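Local atomic coordinates of putative phenazine biosynthesis PhzC/PhzF protein (Clostridium difficile, PDB entry 4DUN), a protein that belongs to the PhzF family and is probably an isomerase. Residues T14-G19 with E250-M255. Residues are numbered along the deposited sequence; the frame is centred on the assembly and turned at random.
Sequences TKLFKG and EAVLFM
L16 and V252 form the closest CA pair, 6.0 Å apart, between a hairpin loop and strand 244-259; the end-to-end directions of 14-17 and 250-254 differ by 30°, and no hydrogen bond links the segments. The loop, with a type II beta turn from K15 to K18, joins antiparallel strands 4-11 and 20-27 of a probably diaminopimelate epimerase-like fold. Strand 4-11 pairs with strand 244-259, where F254 and M255 both face I8 in a classic beta bulge. The packing is mainly apolar. V252 points at the loop and divides its methyls: CG2 lies 3.9 Å from K15 C, while CG1 meets L16 CD1. With CG anti to its backbone N (chi1 -158°), L16 carries CD1 to 3.6 Å from F254 CA, onto F254 CB and to the F254 ring edge, near its plane. The F17 ring has L16 CG over its centre, 3.9 Å above the plane. The second subunit adds I261 against L16 and N43 against F254, at an interface away from the predicted active site. The E250 side chain, extended beyond CG, brings OE1 to 3.6 Å from T14 CA. Between the aromatic rings, which meet obliquely, F17 CE1 lies 3.9 Å from F254 CE1.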
# COMPACT_ATOMS: atom_id res chain seq x y z
N THR A 14 0.03 -20.89 0.76
CA THR A 14 0.21 -22.15 0.03
C THR A 14 0.42 -21.83 -1.46
O THR A 14 0.85 -22.71 -2.21
CB THR A 14 -1.02 -23.11 0.24
OG1 THR A 14 -2.18 -22.60 -0.43
CG2 THR A 14 -1.38 -23.36 1.73
N LYS A 15 0.11 -20.56 -1.89
CA LYS A 15 0.18 -20.01 -3.25
C LYS A 15 0.41 -18.49 -3.23
O LYS A 15 0.00 -17.82 -2.29
CB LYS A 15 -1.15 -20.28 -4.02
CG LYS A 15 -1.55 -21.75 -4.22
CD LYS A 15 -0.68 -22.49 -5.24
CE LYS A 15 -0.91 -23.98 -5.25
NZ LYS A 15 -2.20 -24.35 -5.87
N LEU A 16 0.98 -17.95 -4.30
CA LEU A 16 1.18 -16.51 -4.48
C LEU A 16 -0.16 -15.78 -4.39
O LEU A 16 -1.19 -16.34 -4.81
CB LEU A 16 1.82 -16.32 -5.87
CG LEU A 16 2.59 -15.05 -6.14
CD1 LEU A 16 3.69 -14.84 -5.08
CD2 LEU A 16 3.23 -15.12 -7.51
N PHE A 17 -0.15 -14.55 -3.80
CA PHE A 17 -1.27 -13.60 -3.58
C PHE A 17 -2.20 -13.99 -2.42
O PHE A 17 -3.26 -13.37 -2.22
CB PHE A 17 -2.10 -13.39 -4.86
CG PHE A 17 -1.25 -13.12 -6.08
CD1 PHE A 17 -0.34 -12.06 -6.09
CD2 PHE A 17 -1.37 -13.91 -7.21
CE1 PHE A 17 0.44 -11.80 -7.22
CE2 PHE A 17 -0.60 -13.64 -8.36
CZ PHE A 17 0.30 -12.59 -8.35
N LYS A 18 -1.81 -15.00 -1.65
CA LYS A 18 -2.54 -15.45 -0.48
C LYS A 18 -1.73 -15.07 0.75
O LYS A 18 -0.66 -14.46 0.64
CB LYS A 18 -2.81 -16.97 -0.56
CG LYS A 18 -3.71 -17.36 -1.75
CD LYS A 18 -4.27 -18.77 -1.60
CE LYS A 18 -5.15 -19.17 -2.76
NZ LYS A 18 -6.49 -18.53 -2.67
N GLY A 19 -2.27 -15.38 1.92
CA GLY A 19 -1.56 -15.11 3.17
C GLY A 19 -1.39 -13.65 3.49
O GLY A 19 -2.11 -12.79 2.95
N GLU A 250 3.49 -21.93 5.74
CA GLU A 250 4.31 -21.91 4.54
C GLU A 250 4.52 -20.45 4.15
O GLU A 250 3.79 -19.57 4.64
CB GLU A 250 3.60 -22.67 3.40
CG GLU A 250 3.35 -24.15 3.65
CD GLU A 250 2.51 -24.80 2.56
OE1 GLU A 250 2.69 -24.45 1.37
OE2 GLU A 250 1.66 -25.65 2.91
N ALA A 251 5.50 -20.18 3.31
CA ALA A 251 5.70 -18.84 2.74
C ALA A 251 6.01 -18.97 1.26
O ALA A 251 6.50 -20.02 0.81
CB ALA A 251 6.82 -18.09 3.46
N VAL A 252 5.67 -17.92 0.49
CA VAL A 252 5.89 -17.87 -0.96
C VAL A 252 6.62 -16.56 -1.32
O VAL A 252 6.24 -15.50 -0.83
CB VAL A 252 4.56 -17.98 -1.78
CG1 VAL A 252 4.85 -18.05 -3.28
CG2 VAL A 252 3.71 -19.16 -1.35
N LEU A 253 7.60 -16.63 -2.23
CA LEU A 253 8.32 -15.44 -2.70
C LEU A 253 7.56 -14.81 -3.86
O LEU A 253 7.29 -15.49 -4.85
CB LEU A 253 9.76 -15.80 -3.15
CG LEU A 253 10.62 -14.65 -3.70
CD1 LEU A 253 10.92 -13.63 -2.62
CD2 LEU A 253 11.88 -15.17 -4.34
N PHE A 254 7.27 -13.51 -3.76
CA PHE A 254 6.62 -12.78 -4.85
C PHE A 254 7.66 -12.05 -5.70
O PHE A 254 7.59 -12.07 -6.93
CB PHE A 254 5.57 -11.76 -4.31
CG PHE A 254 5.11 -10.76 -5.35
CD1 PHE A 254 4.40 -11.17 -6.48
CD2 PHE A 254 5.36 -9.39 -5.18
CE1 PHE A 254 3.95 -10.23 -7.42
CE2 PHE A 254 4.90 -8.46 -6.12
CZ PHE A 254 4.21 -8.88 -7.24
N MET A 255 8.61 -11.36 -5.06
CA MET A 255 9.54 -10.50 -5.77
C MET A 255 10.86 -10.46 -5.02
O MET A 255 10.87 -10.42 -3.79
CB MET A 255 8.89 -9.08 -5.85
CG MET A 255 9.55 -8.10 -6.83
SD MET A 255 11.12 -7.39 -6.26
CE MET A 255 10.62 -6.70 -4.65